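Local coordinates for putative dihydrodipicolinate synthase family protein (PDB 3QFE) that is of unproven function but belongs to the dihydrodipicolinate synthase family of TIM-barrel proteins and carries a calcium ion at its C-terminus in this crystal, at residues A[220-228]-A[307-318]. Residues are numbered along the deposited sequence; the frame is centred on the assembly and turned at random.
Sequences AFANVFPKT and MAEVAAIEAGLS. With CA (calcium ion), chain C.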
ATOM      1  N   ALA A 220       4.217  -3.876  -1.443  1.00 36.34           N
ATOM      2  CA  ALA A 220       4.024  -4.050  -2.890  1.00 35.45           C
ATOM      3  C   ALA A 220       3.938  -5.512  -3.315  1.00 34.88           C
ATOM      4  O   ALA A 220       3.138  -5.863  -4.175  1.00 34.26           O
ATOM      5  CB  ALA A 220       5.147  -3.363  -3.658  1.00 35.90           C
ATOM      6  N   PHE A 221       4.757  -6.356  -2.697  1.00 35.06           N
ATOM      7  CA  PHE A 221       4.916  -7.749  -3.097  1.00 34.96           C
ATOM      8  C   PHE A 221       3.728  -8.620  -2.677  1.00 34.65           C
ATOM      9  O   PHE A 221       3.592  -9.762  -3.129  1.00 34.45           O
ATOM     10  CB  PHE A 221       6.204  -8.299  -2.487  1.00 35.82           C
ATOM     11  CG  PHE A 221       6.702  -9.559  -3.137  1.00 36.61           C
ATOM     12  CD1 PHE A 221       6.861  -9.630  -4.520  1.00 36.22           C
ATOM     13  CD2 PHE A 221       7.021 -10.665  -2.368  1.00 36.30           C
ATOM     14  CE1 PHE A 221       7.329 -10.770  -5.121  1.00 37.45           C
ATOM     15  CE2 PHE A 221       7.498 -11.818  -2.959  1.00 38.94           C
ATOM     16  CZ  PHE A 221       7.656 -11.874  -4.338  1.00 38.92           C
ATOM     17  N   ALA A 222       2.878  -8.086  -1.803  1.00 34.53           N
ATOM     18  CA  ALA A 222       1.646  -8.763  -1.417  1.00 34.41           C
ATOM     19  C   ALA A 222       0.661  -8.725  -2.575  1.00 34.00           C
ATOM     20  O   ALA A 222      -0.307  -9.454  -2.562  1.00 34.68           O
ATOM     21  CB  ALA A 222       1.037  -8.112  -0.180  1.00 34.24           C
ATOM     22  N   ASN A 223       0.910  -7.871  -3.571  1.00 33.70           N
ATOM     23  CA  ASN A 223       0.184  -7.934  -4.853  1.00 33.01           C
ATOM     24  C   ASN A 223       0.412  -9.271  -5.532  1.00 33.35           C
ATOM     25  O   ASN A 223      -0.487  -9.804  -6.192  1.00 33.72           O
ATOM     26  CB  ASN A 223       0.667  -6.867  -5.837  1.00 32.43           C
ATOM     27  CG  ASN A 223      -0.047  -5.545  -5.672  1.00 31.86           C
ATOM     28  OD1 ASN A 223      -1.229  -5.417  -6.001  1.00 32.58           O
ATOM     29  ND2 ASN A 223       0.685  -4.530  -5.214  1.00 28.16           N
ATOM     30  N   VAL A 224       1.626  -9.792  -5.394  1.00 33.00           N
ATOM     31  CA  VAL A 224       2.040 -10.953  -6.163  1.00 32.59           C
ATOM     32  C   VAL A 224       1.716 -12.269  -5.457  1.00 32.44           C
ATOM     33  O   VAL A 224       1.097 -13.154  -6.044  1.00 32.11           O
ATOM     34  CB  VAL A 224       3.527 -10.878  -6.496  1.00 33.37           C
ATOM     35  CG1 VAL A 224       3.877 -11.950  -7.523  1.00 32.73           C
ATOM     36  CG2 VAL A 224       3.851  -9.490  -7.036  1.00 32.23           C
ATOM     37  N   PHE A 225       2.116 -12.370  -4.188  1.00 32.61           N
ATOM     38  CA  PHE A 225       1.891 -13.563  -3.377  1.00 31.66           C
ATOM     39  C   PHE A 225       1.275 -13.195  -2.029  1.00 31.59           C
ATOM     40  O   PHE A 225       1.933 -13.243  -1.002  1.00 33.33           O
ATOM     41  CB  PHE A 225       3.209 -14.319  -3.224  1.00 32.56           C
ATOM     42  CG  PHE A 225       3.828 -14.722  -4.540  1.00 31.20           C
ATOM     43  CD1 PHE A 225       3.174 -15.576  -5.393  1.00 30.62           C
ATOM     44  CD2 PHE A 225       5.062 -14.237  -4.917  1.00 31.87           C
ATOM     45  CE1 PHE A 225       3.742 -15.931  -6.613  1.00 33.13           C
ATOM     46  CE2 PHE A 225       5.646 -14.609  -6.113  1.00 31.99           C
ATOM     47  CZ  PHE A 225       4.987 -15.445  -6.965  1.00 32.43           C
ATOM     48  N   PRO A 226      -0.006 -12.816  -2.021  1.00 30.97           N
ATOM     49  CA  PRO A 226      -0.550 -12.293  -0.780  1.00 30.50           C
ATOM     50  C   PRO A 226      -0.631 -13.306   0.365  1.00 31.63           C
ATOM     51  O   PRO A 226      -0.436 -12.924   1.528  1.00 32.14           O
ATOM     52  CB  PRO A 226      -1.945 -11.788  -1.192  1.00 29.72           C
ATOM     53  CG  PRO A 226      -2.286 -12.544  -2.444  1.00 29.65           C
ATOM     54  CD  PRO A 226      -0.966 -12.713  -3.144  1.00 30.59           C
ATOM     55  N   LYS A 227      -0.911 -14.573   0.057  1.00 32.26           N
ATOM     56  CA  LYS A 227      -1.033 -15.605   1.099  1.00 33.11           C
ATOM     57  C   LYS A 227       0.312 -15.810   1.783  1.00 34.04           C
ATOM     58  O   LYS A 227       0.399 -15.891   3.021  1.00 34.34           O
ATOM     59  CB  LYS A 227      -1.519 -16.944   0.527  1.00 32.79           C
ATOM     60  CG  LYS A 227      -2.942 -17.318   0.870  1.00 35.00           C
ATOM     61  CD  LYS A 227      -3.254 -17.145   2.367  1.00 37.29           C
ATOM     62  CE  LYS A 227      -4.056 -18.298   2.908  1.00 37.20           C
ATOM     63  NZ  LYS A 227      -4.480 -18.041   4.293  1.00 36.98           N
ATOM     64  N   THR A 228       1.367 -15.890   0.971  1.00 34.54           N
ATOM     65  CA  THR A 228       2.729 -16.028   1.497  1.00 35.31           C
ATOM     66  C   THR A 228       3.089 -14.858   2.411  1.00 36.28           C
ATOM     67  O   THR A 228       3.516 -15.069   3.541  1.00 37.60           O
ATOM     68  CB  THR A 228       3.766 -16.220   0.379  1.00 35.24           C
ATOM     69  OG1 THR A 228       3.363 -17.316  -0.443  1.00 33.11           O
ATOM     70  CG2 THR A 228       5.137 -16.539   0.956  1.00 35.59           C
ATOM     71  N   MET A 307      10.955 -15.869  -9.188  1.00 43.35           N
ATOM     72  CA  MET A 307       9.771 -15.992  -8.340  1.00 41.10           C
ATOM     73  C   MET A 307       9.141 -17.400  -8.321  1.00 40.55           C
ATOM     74  O   MET A 307       8.185 -17.632  -7.579  1.00 39.05           O
ATOM     75  CB  MET A 307       8.731 -14.950  -8.746  1.00 39.61           C
ATOM     76  CG  MET A 307       9.136 -13.527  -8.507  1.00 40.52           C
ATOM     77  SD  MET A 307       7.741 -12.406  -8.791  1.00 43.99           S
ATOM     78  CE  MET A 307       8.557 -10.825  -8.611  1.00 43.93           C
ATOM     79  N   ALA A 308       9.685 -18.324  -9.119  1.00 41.51           N
ATOM     80  CA  ALA A 308       9.122 -19.674  -9.291  1.00 41.79           C
ATOM     81  C   ALA A 308       8.975 -20.466  -8.001  1.00 42.25           C
ATOM     82  O   ALA A 308       7.972 -21.204  -7.827  1.00 41.96           O
ATOM     83  CB  ALA A 308       9.931 -20.485 -10.296  1.00 42.81           C
ATOM     84  N   GLU A 309       9.959 -20.319  -7.107  1.00 42.92           N
ATOM     85  CA  GLU A 309       9.957 -21.057  -5.844  1.00 43.47           C
ATOM     86  C   GLU A 309       8.839 -20.571  -4.917  1.00 41.19           C
ATOM     87  O   GLU A 309       8.113 -21.374  -4.348  1.00 40.58           O
ATOM     88  CB  GLU A 309      11.312 -20.996  -5.125  1.00 44.65           C
ATOM     89  CG  GLU A 309      11.302 -21.732  -3.780  1.00 47.83           C
ATOM     90  CD  GLU A 309      12.646 -21.699  -3.022  1.00 53.46           C
ATOM     91  OE1 GLU A 309      13.053 -22.752  -2.491  1.00 54.20           O
ATOM     92  OE2 GLU A 309      13.283 -20.623  -2.936  1.00 57.87           O
ATOM     93  N   VAL A 310       8.727 -19.255  -4.761  1.00 39.95           N
ATOM     94  CA  VAL A 310       7.674 -18.663  -3.934  1.00 38.11           C
ATOM     95  C   VAL A 310       6.279 -18.892  -4.552  1.00 36.51           C
ATOM     96  O   VAL A 310       5.313 -19.078  -3.827  1.00 36.62           O
ATOM     97  CB  VAL A 310       7.975 -17.175  -3.645  1.00 38.08           C
ATOM     98  CG1 VAL A 310       6.788 -16.477  -3.001  1.00 36.67           C
ATOM     99  CG2 VAL A 310       9.187 -17.078  -2.724  1.00 39.28           C
ATOM    100  N   ALA A 311       6.188 -18.922  -5.878  1.00 35.75           N
ATOM    101  CA  ALA A 311       4.955 -19.330  -6.555  1.00 34.98           C
ATOM    102  C   ALA A 311       4.506 -20.720  -6.112  1.00 34.92           C
ATOM    103  O   ALA A 311       3.319 -20.927  -5.841  1.00 34.69           O
ATOM    104  CB  ALA A 311       5.099 -19.279  -8.081  1.00 34.84           C
ATOM    105  N   ALA A 312       5.445 -21.657  -6.018  1.00 35.41           N
ATOM    106  CA  ALA A 312       5.107 -23.017  -5.585  1.00 36.17           C
ATOM    107  C   ALA A 312       4.644 -23.041  -4.134  1.00 35.97           C
ATOM    108  O   ALA A 312       3.744 -23.798  -3.770  1.00 35.38           O
ATOM    109  CB  ALA A 312       6.278 -23.981  -5.798  1.00 37.23           C
ATOM    110  N   ILE A 313       5.249 -22.184  -3.320  1.00 36.35           N
ATOM    111  CA  ILE A 313       4.836 -22.030  -1.921  1.00 35.75           C
ATOM    112  C   ILE A 313       3.422 -21.446  -1.831  1.00 34.63           C
ATOM    113  O   ILE A 313       2.604 -21.916  -1.028  1.00 34.09           O
ATOM    114  CB  ILE A 313       5.841 -21.171  -1.126  1.00 36.32           C
ATOM    115  CG1 ILE A 313       7.142 -21.976  -0.857  1.00 37.05           C
ATOM    116  CG2 ILE A 313       5.214 -20.637   0.176  1.00 34.59           C
ATOM    117  CD1 ILE A 313       8.275 -21.107  -0.337  1.00 35.64           C
ATOM    118  N   GLU A 314       3.148 -20.438  -2.661  1.00 33.60           N
ATOM    119  CA  GLU A 314       1.824 -19.823  -2.716  1.00 32.37           C
ATOM    120  C   GLU A 314       0.740 -20.817  -3.207  1.00 32.35           C
ATOM    121  O   GLU A 314      -0.363 -20.851  -2.673  1.00 30.98           O
ATOM    122  CB  GLU A 314       1.865 -18.595  -3.609  1.00 32.07           C
ATOM    123  CG  GLU A 314       0.521 -17.848  -3.761  1.00 32.02           C
ATOM    124  CD  GLU A 314       0.269 -16.814  -2.666  1.00 36.33           C
ATOM    125  OE1 GLU A 314       1.079 -16.692  -1.714  1.00 40.38           O
ATOM    126  OE2 GLU A 314      -0.749 -16.105  -2.744  1.00 37.65           O
ATOM    127  N   ALA A 315       1.052 -21.622  -4.220  1.00 32.57           N
ATOM    128  CA  ALA A 315       0.128 -22.667  -4.642  1.00 33.36           C
ATOM    129  C   ALA A 315      -0.110 -23.700  -3.520  1.00 34.24           C
ATOM    130  O   ALA A 315      -1.167 -24.337  -3.463  1.00 34.72           O
ATOM    131  CB  ALA A 315       0.618 -23.335  -5.903  1.00 33.82           C
ATOM    132  N   GLY A 316       0.856 -23.837  -2.613  1.00 34.81           N
ATOM    133  CA  GLY A 316       0.716 -24.740  -1.467  1.00 34.61           C
ATOM    134  C   GLY A 316      -0.151 -24.173  -0.352  1.00 34.58           C
ATOM    135  O   GLY A 316      -0.781 -24.943   0.386  1.00 35.02           O
ATOM    136  N   LEU A 317      -0.188 -22.840  -0.228  1.00 33.58           N
ATOM    137  CA  LEU A 317      -0.912 -22.145   0.858  1.00 34.21           C
ATOM    138  C   LEU A 317      -2.301 -21.630   0.448  1.00 33.26           C
ATOM    139  O   LEU A 317      -3.077 -21.171   1.283  1.00 33.22           O
ATOM    140  CB  LEU A 317      -0.096 -20.968   1.410  1.00 33.75           C
ATOM    141  CG  LEU A 317       1.260 -21.264   2.097  1.00 36.54           C
ATOM    142  CD1 LEU A 317       1.919 -19.930   2.430  1.00 37.88           C
ATOM    143  CD2 LEU A 317       1.160 -22.147   3.365  1.00 34.36           C
ATOM    144  N   SER A 318      -2.610 -21.734  -0.834  1.00 33.03           N
ATOM    145  CA  SER A 318      -3.872 -21.272  -1.361  1.00 32.88           C
ATOM    146  C   SER A 318      -4.368 -22.147  -2.509  1.00 33.17           C
ATOM    147  O   SER A 318      -5.476 -21.922  -2.978  1.00 33.84           O
ATOM    148  CB  SER A 318      -3.754 -19.802  -1.790  1.00 32.04           C
ATOM    149  OG  SER A 318      -2.913 -19.660  -2.919  1.00 33.32           O
ATOM    150  OXT SER A 318      -3.718 -23.081  -3.008  1.00 33.35           O
TER
HETATM  151 CA    CA C 315      -3.368 -24.831  -4.368  1.00 30.89          CA
HETATM  152  O   HOH W   1      -5.795 -24.328  -4.376  1.00 19.44           O
HETATM  153  O   HOH W   2      -4.401 -26.348  -6.150  1.00 18.52           O
HETATM  154  O   HOH W   3      -3.019 -23.258  -6.140  1.00 17.59           O
HETATM  155  O   HOH W   4      -1.960 -26.585  -5.102  1.00 24.66           O
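E314 reaches from the C-terminal helix 297-317 to the N-terminal end of helix 226-237, which follows the last strand of the TIM barrel, so the contact joins the C-terminal helical region to the barrel. Followed outward, its CB lies 3.7 Å from F225 CD1, and CG lies beside the same ring carbon, the approach being oblique. With CG anti to the backbone N and a bend at chi2 (87°), the chain turns its carboxylate to the first turn of helix 226-237. There OE2 accepts from K227 N at 3.2 Å (N-H angle 155°). OE1 takes T228 N at 2.8 Å (151°), and each oxygen uses its syn lone pair. These bonds hold first-turn N-H groups of the helix, next to F225 at its N-cap position, and the helix dipole would be expected to stabilise the negative charge. Alongside E314, F225 fills the interface: V310 CG1 covers one ring face, 3.4 Å from CD2, while A311 CA approaches CE1 obliquely at 3.6 Å. M307 SD makes Met-aromatic contacts with both rings, at the edge of F221 (5.3 Å from its centroid) and oblique to F225. T228 is a knob among V310, I313, E314 and L317, and its OG1 gives E314 OE1 a second bond of 2.7 Å, nearly along the C-O axis.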